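Long-range contacts in aryl acylamidase (bacterium CSBL00001, PDB 4YJ6), which probably hydrolyses the amide bond of N-acyl aryl amines (aryl acylamides): residues N152-A160 and P191-G199; K292-L300 and A473-S481. All coordinates share one frame; numbering follows the deposited sequence.

Contact 1: N152-A160 and P191-G199; sequences NPFNLDFNA and PAAWTNTYG
Where Asn152 and Phe154 meet Trp194, Thr195 and Asn196, an Asx turn packs against the Schellman-capped end of a short helix, in segments that bracket most of the glycine- and serine-rich stretch characteristic of the amidase signature family. Asn196 supplies the positive phi of the cap, and Ala192 O accepts the backbone N-H groups of Thr195 and Thr197 from opposite faces of its plane.

The amide of Asn152 serves three backbone groups. Its ND2 lies 2.9 Å from Trp194 O, with a nearly straight N-H...O angle of 174° and the acceptor in the amide plane. Asn152 ND2 gives a second bond to Asn159 O (3.1 Å), which ties together the two ends of its own loop. Both carbonyls are approached from above their planes. On the other side of the group, Asn152 OD1 accepts Phe154 N at 2.9 Å, closing the Asx turn and fixing the amide's rotation. A leucine here would probably leave the carbonyls of Trp194 and Asn159 without this shared donor and Phe154 N without its acceptor, slackening both the turn and its hold on the helix.

Phe154 meets the cap obliquely, CE2 lying 3.4 Å from Thr195 O and CZ 3.5 Å from Asn196 CB, with the ring and the Asn196 amide planes 68° apart. That amide finds its polar partner elsewhere, at Trp483 O. Ala160 C lies at the edge of the Trp194 indole, near its plane; the indole NE1 bonds to Cys402 O and the ring meets that of Trp430.

Thr195 divides its two branches between the segments. With chi1 at 59°, OG1 turns back to bond Pro191 O, while the methyl Thr195 CG2 faces the loop, 3.6 Å from Ala160 O.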
loop_
_atom_site.group_PDB
_atom_site.type_symbol
_atom_site.label_atom_id
_atom_site.label_comp_id
_atom_site.label_asym_id
_atom_site.label_seq_id
_atom_site.Cartn_x
_atom_site.Cartn_y
_atom_site.Cartn_z
ATOM N N ASN A 152 -11.050 4.319 9.953
ATOM C CA ASN A 152 -11.025 2.880 9.864
ATOM C C ASN A 152 -12.435 2.295 9.826
ATOM O O ASN A 152 -13.198 2.526 10.781
ATOM C CB ASN A 152 -10.286 2.331 11.103
ATOM C CG ASN A 152 -9.787 0.941 10.889
ATOM O OD1 ASN A 152 -10.549 0.069 10.467
ATOM N ND2 ASN A 152 -8.479 0.725 11.107
ATOM N N PRO A 153 -12.796 1.537 8.756
ATOM C CA PRO A 153 -14.144 0.949 8.711
ATOM C C PRO A 153 -14.437 0.039 9.892
ATOM O O PRO A 153 -15.600 -0.250 10.146
ATOM C CB PRO A 153 -14.145 0.125 7.405
ATOM C CG PRO A 153 -13.076 0.805 6.547
ATOM C CD PRO A 153 -12.016 1.204 7.542
ATOM N N PHE A 154 -13.408 -0.444 10.584
ATOM C CA PHE A 154 -13.663 -1.306 11.756
ATOM C C PHE A 154 -14.043 -0.504 13.005
ATOM O O PHE A 154 -14.588 -1.061 13.962
ATOM C CB PHE A 154 -12.450 -2.204 12.028
ATOM C CG PHE A 154 -12.432 -3.408 11.168
ATOM C CD1 PHE A 154 -12.862 -4.632 11.639
ATOM C CD2 PHE A 154 -12.054 -3.293 9.841
ATOM C CE1 PHE A 154 -12.897 -5.728 10.815
ATOM C CE2 PHE A 154 -12.092 -4.365 9.006
ATOM C CZ PHE A 154 -12.512 -5.585 9.467
ATOM N N ASN A 155 -13.712 0.778 13.012
ATOM C CA ASN A 155 -14.091 1.693 14.084
ATOM C C ASN A 155 -13.657 3.091 13.670
ATOM O O ASN A 155 -12.472 3.421 13.650
ATOM C CB ASN A 155 -13.445 1.279 15.426
ATOM C CG ASN A 155 -13.885 2.173 16.573
ATOM O OD1 ASN A 155 -14.257 3.324 16.360
ATOM N ND2 ASN A 155 -13.844 1.642 17.792
ATOM N N LEU A 156 -14.620 3.932 13.287
ATOM C CA LEU A 156 -14.280 5.239 12.723
ATOM C C LEU A 156 -13.556 6.191 13.683
ATOM O O LEU A 156 -13.065 7.208 13.265
ATOM C CB LEU A 156 -15.531 5.930 12.112
ATOM C CG LEU A 156 -15.941 5.431 10.715
ATOM C CD1 LEU A 156 -16.232 3.943 10.733
ATOM C CD2 LEU A 156 -17.172 6.193 10.278
ATOM N N ASP A 157 -13.482 5.863 14.967
ATOM C CA ASP A 157 -12.693 6.680 15.898
ATOM C C ASP A 157 -11.201 6.483 15.651
ATOM O O ASP A 157 -10.390 7.254 16.143
ATOM C CB ASP A 157 -13.007 6.294 17.359
ATOM C CG ASP A 157 -14.413 6.724 17.805
ATOM O OD1 ASP A 157 -14.975 7.659 17.203
ATOM O OD2 ASP A 157 -14.929 6.119 18.775
ATOM N N PHE A 158 -10.866 5.448 14.887
ATOM C CA PHE A 158 -9.469 5.083 14.619
ATOM C C PHE A 158 -9.091 5.364 13.180
ATOM O O PHE A 158 -9.949 5.477 12.314
ATOM C CB PHE A 158 -9.252 3.602 14.938
ATOM C CG PHE A 158 -9.307 3.314 16.420
ATOM C CD1 PHE A 158 -10.519 3.125 17.054
ATOM C CD2 PHE A 158 -8.152 3.294 17.170
ATOM C CE1 PHE A 158 -10.577 2.875 18.430
ATOM C CE2 PHE A 158 -8.198 3.047 18.549
ATOM C CZ PHE A 158 -9.412 2.841 19.169
ATOM N N ASN A 159 -7.796 5.487 12.941
ATOM C CA ASN A 159 -7.284 5.824 11.610
ATOM C C ASN A 159 -7.135 4.556 10.772
ATOM O O ASN A 159 -6.952 3.451 11.311
ATOM C CB ASN A 159 -5.936 6.518 11.784
ATOM C CG ASN A 159 -5.482 7.241 10.548
ATOM O OD1 ASN A 159 -4.622 6.764 9.804
ATOM N ND2 ASN A 159 -6.026 8.425 10.339
ATOM N N ALA A 160 -7.242 4.714 9.443
ATOM C CA ALA A 160 -7.134 3.596 8.517
ATOM C C ALA A 160 -5.684 3.165 8.343
ATOM O O ALA A 160 -5.419 2.085 7.789
ATOM C CB ALA A 160 -7.712 4.003 7.151
ATOM N N PRO A 191 -1.596 0.184 5.855
ATOM C CA PRO A 191 -3.040 0.336 6.054
ATOM C C PRO A 191 -3.782 -0.958 5.818
ATOM O O PRO A 191 -4.880 -1.120 6.382
ATOM C CB PRO A 191 -3.421 1.421 5.023
ATOM C CG PRO A 191 -2.377 1.261 3.937
ATOM C CD PRO A 191 -1.111 0.941 4.693
ATOM N N ALA A 192 -3.238 -1.865 4.995
ATOM C CA ALA A 192 -3.868 -3.177 4.858
ATOM C C ALA A 192 -3.928 -3.875 6.242
ATOM O O ALA A 192 -4.969 -4.416 6.637
ATOM C CB ALA A 192 -3.072 -4.043 3.868
ATOM N N ALA A 193 -2.795 -3.856 6.954
ATOM C CA ALA A 193 -2.687 -4.507 8.277
ATOM C C ALA A 193 -3.751 -3.943 9.224
ATOM O O ALA A 193 -4.406 -4.689 9.959
ATOM C CB ALA A 193 -1.288 -4.266 8.861
ATOM N N TRP A 194 -3.902 -2.622 9.243
ATOM C CA TRP A 194 -4.899 -2.040 10.158
ATOM C C TRP A 194 -6.356 -2.176 9.704
ATOM O O TRP A 194 -7.238 -1.778 10.447
ATOM C CB TRP A 194 -4.599 -0.555 10.378
ATOM C CG TRP A 194 -3.503 -0.278 11.382
ATOM C CD1 TRP A 194 -2.745 -1.203 12.060
ATOM C CD2 TRP A 194 -3.052 1.011 11.820
ATOM N NE1 TRP A 194 -1.853 -0.555 12.890
ATOM C CE2 TRP A 194 -2.024 0.793 12.776
ATOM C CE3 TRP A 194 -3.435 2.329 11.524
ATOM C CZ2 TRP A 194 -1.352 1.838 13.406
ATOM C CZ3 TRP A 194 -2.765 3.379 12.157
ATOM C CH2 TRP A 194 -1.725 3.118 13.082
ATOM N N THR A 195 -6.615 -2.666 8.489
ATOM C CA THR A 195 -7.998 -2.736 7.964
ATOM C C THR A 195 -8.433 -4.124 7.503
ATOM O O THR A 195 -9.452 -4.260 6.819
ATOM C CB THR A 195 -8.216 -1.750 6.782
ATOM O OG1 THR A 195 -7.294 -2.080 5.746
ATOM C CG2 THR A 195 -8.002 -0.328 7.233
ATOM N N ASN A 196 -7.699 -5.166 7.889
ATOM C CA ASN A 196 -8.115 -6.535 7.554
ATOM C C ASN A 196 -8.143 -6.725 6.042
ATOM O O ASN A 196 -8.968 -7.461 5.541
ATOM C CB ASN A 196 -9.534 -6.866 8.136
ATOM C CG ASN A 196 -9.809 -8.342 8.207
ATOM O OD1 ASN A 196 -9.087 -9.071 8.884
ATOM N ND2 ASN A 196 -10.872 -8.797 7.542
ATOM N N THR A 197 -7.244 -6.049 5.322
ATOM C CA THR A 197 -7.140 -6.279 3.889
ATOM C C THR A 197 -5.766 -6.819 3.510
ATOM O O THR A 197 -4.841 -6.842 4.324
ATOM C CB THR A 197 -7.481 -5.015 3.108
ATOM O OG1 THR A 197 -6.731 -3.904 3.619
ATOM C CG2 THR A 197 -9.004 -4.708 3.254
ATOM N N TYR A 198 -5.679 -7.339 2.288
ATOM C CA TYR A 198 -4.440 -7.949 1.817
ATOM C C TYR A 198 -3.669 -6.933 0.994
ATOM O O TYR A 198 -4.190 -6.400 0.005
ATOM C CB TYR A 198 -4.809 -9.159 0.987
ATOM C CG TYR A 198 -3.608 -9.910 0.422
ATOM C CD1 TYR A 198 -2.771 -10.657 1.263
ATOM C CD2 TYR A 198 -3.319 -9.879 -0.939
ATOM C CE1 TYR A 198 -1.699 -11.364 0.751
ATOM C CE2 TYR A 198 -2.236 -10.566 -1.461
ATOM C CZ TYR A 198 -1.429 -11.301 -0.615
ATOM O OH TYR A 198 -0.372 -11.980 -1.131
ATOM N N GLY A 199 -2.431 -6.648 1.386
ATOM C CA GLY A 199 -1.653 -5.629 0.700
ATOM C C GLY A 199 -0.434 -6.285 0.096
ATOM O O GLY A 199 0.390 -6.821 0.845
#

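Contact 2: K292-L300 and A473-S481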
loop_
_atom_site.group_PDB
_atom_site.type_symbol
_atom_site.label_atom_id
_atom_site.label_comp_id
_atom_site.label_asym_id
_atom_site.label_seq_id
_atom_site.Cartn_x
_atom_site.Cartn_y
_atom_site.Cartn_z
ATOM N N LYS A 292 0.704 -17.306 16.880
ATOM C CA LYS A 292 -0.396 -18.210 16.581
ATOM C C LYS A 292 -0.531 -18.383 15.075
ATOM O O LYS A 292 -0.647 -19.496 14.565
ATOM C CB LYS A 292 -1.680 -17.608 17.142
ATOM C CG LYS A 292 -2.865 -18.546 17.194
ATOM C CD LYS A 292 -3.964 -17.947 18.087
ATOM C CE LYS A 292 -4.867 -19.017 18.691
ATOM N NZ LYS A 292 -5.711 -18.425 19.790
ATOM N N ALA A 293 -0.495 -17.267 14.350
ATOM C CA ALA A 293 -0.676 -17.316 12.902
ATOM C C ALA A 293 0.392 -18.152 12.237
ATOM O O ALA A 293 0.119 -18.881 11.311
ATOM C CB ALA A 293 -0.685 -15.900 12.314
ATOM N N ALA A 294 1.623 -18.062 12.730
ATOM C CA ALA A 294 2.719 -18.810 12.141
ATOM C C ALA A 294 2.474 -20.308 12.213
ATOM O O ALA A 294 2.896 -21.067 11.345
ATOM C CB ALA A 294 4.041 -18.470 12.857
ATOM N N ARG A 295 1.771 -20.741 13.247
ATOM C CA ARG A 295 1.524 -22.160 13.435
ATOM C C ARG A 295 0.536 -22.695 12.428
ATOM O O ARG A 295 0.471 -23.903 12.204
ATOM C CB ARG A 295 1.059 -22.428 14.862
ATOM C CG ARG A 295 2.269 -22.379 15.822
ATOM C CD ARG A 295 1.858 -22.305 17.238
ATOM N NE ARG A 295 2.985 -22.655 18.107
ATOM C CZ ARG A 295 3.874 -21.796 18.592
ATOM N NH1 ARG A 295 3.801 -20.497 18.301
ATOM N NH2 ARG A 295 4.842 -22.259 19.405
ATOM N N VAL A 296 -0.203 -21.800 11.778
ATOM C CA VAL A 296 -1.096 -22.246 10.708
ATOM C C VAL A 296 -0.268 -22.950 9.646
ATOM O O VAL A 296 -0.687 -23.962 9.081
ATOM C CB VAL A 296 -1.899 -21.074 10.122
ATOM C CG1 VAL A 296 -2.690 -21.518 8.835
ATOM C CG2 VAL A 296 -2.840 -20.496 11.194
ATOM N N PHE A 297 0.937 -22.441 9.394
ATOM C CA PHE A 297 1.766 -23.020 8.347
ATOM C C PHE A 297 2.321 -24.399 8.717
ATOM O O PHE A 297 2.505 -25.234 7.845
ATOM C CB PHE A 297 2.914 -22.086 8.025
ATOM C CG PHE A 297 2.458 -20.827 7.334
ATOM C CD1 PHE A 297 1.992 -20.872 6.036
ATOM C CD2 PHE A 297 2.483 -19.609 7.986
ATOM C CE1 PHE A 297 1.553 -19.684 5.390
ATOM C CE2 PHE A 297 2.047 -18.435 7.336
ATOM C CZ PHE A 297 1.594 -18.490 6.045
ATOM N N THR A 298 2.557 -24.627 10.004
ATOM C CA THR A 298 3.090 -25.928 10.409
ATOM C C THR A 298 2.029 -27.001 10.145
ATOM O O THR A 298 2.366 -28.133 9.830
ATOM C CB THR A 298 3.498 -25.970 11.894
ATOM O OG1 THR A 298 2.325 -25.900 12.701
ATOM C CG2 THR A 298 4.430 -24.860 12.261
ATOM N N GLU A 299 0.751 -26.653 10.257
ATOM C CA GLU A 299 -0.320 -27.615 9.953
ATOM C C GLU A 299 -0.469 -27.894 8.475
ATOM O O GLU A 299 -1.053 -28.911 8.087
ATOM C CB GLU A 299 -1.653 -27.117 10.493
ATOM C CG GLU A 299 -1.704 -27.102 11.978
ATOM C CD GLU A 299 -1.372 -28.464 12.570
ATOM O OE1 GLU A 299 -2.010 -29.458 12.141
ATOM O OE2 GLU A 299 -0.462 -28.541 13.447
ATOM N N LEU A 300 0.024 -26.981 7.637
ATOM C CA LEU A 300 -0.005 -27.188 6.207
ATOM C C LEU A 300 1.236 -27.882 5.648
ATOM O O LEU A 300 1.422 -27.949 4.436
ATOM C CB LEU A 300 -0.209 -25.842 5.506
ATOM C CG LEU A 300 -1.482 -25.122 5.934
ATOM C CD1 LEU A 300 -1.483 -23.740 5.319
ATOM C CD2 LEU A 300 -2.750 -25.885 5.501
ATOM N N ALA A 473 2.077 -18.698 -0.305
ATOM C CA ALA A 473 1.917 -18.734 1.159
ATOM C C ALA A 473 0.675 -17.942 1.618
ATOM O O ALA A 473 -0.021 -18.334 2.578
ATOM C CB ALA A 473 3.174 -18.172 1.817
ATOM N N SER A 474 0.424 -16.800 0.974
ATOM C CA SER A 474 -0.706 -15.966 1.330
ATOM C C SER A 474 -2.002 -16.729 1.087
ATOM O O SER A 474 -2.907 -16.685 1.918
ATOM C CB SER A 474 -0.713 -14.671 0.471
ATOM O OG SER A 474 0.445 -13.888 0.743
ATOM N N ALA A 475 -2.116 -17.371 -0.078
ATOM C CA ALA A 475 -3.365 -18.070 -0.408
ATOM C C ALA A 475 -3.538 -19.281 0.511
ATOM O O ALA A 475 -4.648 -19.619 0.870
ATOM C CB ALA A 475 -3.395 -18.513 -1.874
ATOM N N ALA A 476 -2.440 -19.944 0.834
ATOM C CA ALA A 476 -2.511 -21.097 1.745
ATOM C C ALA A 476 -3.023 -20.649 3.118
ATOM O O ALA A 476 -3.892 -21.306 3.751
ATOM C CB ALA A 476 -1.144 -21.742 1.836
ATOM N N PHE A 477 -2.499 -19.529 3.607
ATOM C CA PHE A 477 -2.945 -18.993 4.899
ATOM C C PHE A 477 -4.416 -18.561 4.806
ATOM O O PHE A 477 -5.189 -18.778 5.720
ATOM C CB PHE A 477 -2.049 -17.821 5.321
ATOM C CG PHE A 477 -2.368 -17.272 6.674
ATOM C CD1 PHE A 477 -1.869 -17.897 7.809
ATOM C CD2 PHE A 477 -3.182 -16.146 6.814
ATOM C CE1 PHE A 477 -2.183 -17.405 9.088
ATOM C CE2 PHE A 477 -3.485 -15.625 8.074
ATOM C CZ PHE A 477 -2.990 -16.256 9.219
ATOM N N GLU A 478 -4.819 -17.959 3.686
ATOM C CA GLU A 478 -6.169 -17.490 3.515
ATOM C C GLU A 478 -7.159 -18.652 3.616
ATOM O O GLU A 478 -8.244 -18.490 4.181
ATOM C CB GLU A 478 -6.278 -16.824 2.119
ATOM C CG GLU A 478 -7.627 -16.197 1.819
ATOM C CD GLU A 478 -7.630 -15.616 0.409
ATOM O OE1 GLU A 478 -7.155 -16.309 -0.510
ATOM O OE2 GLU A 478 -8.116 -14.499 0.260
ATOM N N ARG A 479 -6.799 -19.798 3.058
ATOM C CA ARG A 479 -7.684 -20.966 3.102
ATOM C C ARG A 479 -7.783 -21.514 4.528
ATOM O O ARG A 479 -8.866 -21.877 4.992
ATOM C CB ARG A 479 -7.156 -22.068 2.211
ATOM C CG ARG A 479 -7.356 -21.779 0.718
ATOM C CD ARG A 479 -7.035 -23.006 -0.113
ATOM N NE ARG A 479 -5.604 -23.326 -0.113
ATOM C CZ ARG A 479 -4.710 -22.800 -0.950
ATOM N NH1 ARG A 479 -5.100 -21.949 -1.880
ATOM N NH2 ARG A 479 -3.432 -23.164 -0.890
ATOM N N ALA A 480 -6.636 -21.576 5.198
ATOM C CA ALA A 480 -6.549 -22.246 6.520
ATOM C C ALA A 480 -6.980 -21.346 7.671
ATOM O O ALA A 480 -7.437 -21.825 8.722
ATOM C CB ALA A 480 -5.143 -22.728 6.751
ATOM N N SER A 481 -6.809 -20.046 7.486
ATOM C CA SER A 481 -7.097 -19.046 8.509
ATOM C C SER A 481 -7.792 -17.844 7.881
ATOM O O SER A 481 -7.234 -16.747 7.799
ATOM C CB SER A 481 -5.768 -18.625 9.176
ATOM O OG SER A 481 -5.949 -17.649 10.214
#
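Phe297 and Phe477 lie at the heart of a nearly perpendicular helix crossing: the segment axes pass 10.0 Å apart with a signed crossing angle of 98°. Their ring centroids are 5.7 Å apart and the planes differ by 31°, an oblique pairing in which Phe297 CZ also touches Phe477 CB.

Each ring further directs an edge carbon at a backbone carbonyl of the opposite helix. Phe477 CE1 stands 3.5 Å from Ala293 O, and Phe297 CE1 stands 3.5 Å from Ala473 O; both oxygens lie near the plane of the ring they approach. Phe477 reaches its carbonyl because CG is anti to the backbone N (chi1 -176°), which carries the ring across to Ala293 and Val296.

Apolar contacts of the aliphatic side chains come next. The branches of Val296 part: CG2 meets Phe477 CE1 at 3.8 Å and also touches Ser481 CB, while Val296 CG1 presses on Ala480 CB at 3.4 Å, tighter than usual for two carbons. One turn on, Leu300 CD1 rests 4.0 Å from Ala476 CB and reaches Ala480 CB as well.

Inward from the crossing, Met458 of strand 454-462 touches Ala293, Phe297 and Phe477, and Leu396 of strand 394-398 adds to the cover of Phe297, so helices 284-299 and 467-480 cross against the mixed sheet.

Contact 1 closes before contact 2 opens along the chain, and their centres lie 22 Å apart. Contact 1 is buried, about 12 Å from the chain centre, whereas contact 2 is only partly buried and its centre is about 22 Å from it. The large mixed sheet joins them: strand 198-201, which follows the helix of contact 1, pairs with strand 443-451, on which Ser474 and Phe477 of contact 2 rest. A direct bridge exists too, a probable hydrogen bond of 2.8 Å between Tyr198 OH and Ser474 OG. The signature region and the outer helix pair are thus connected through one sheet and one side-chain bridge, the first inside the fold and the second at its periphery.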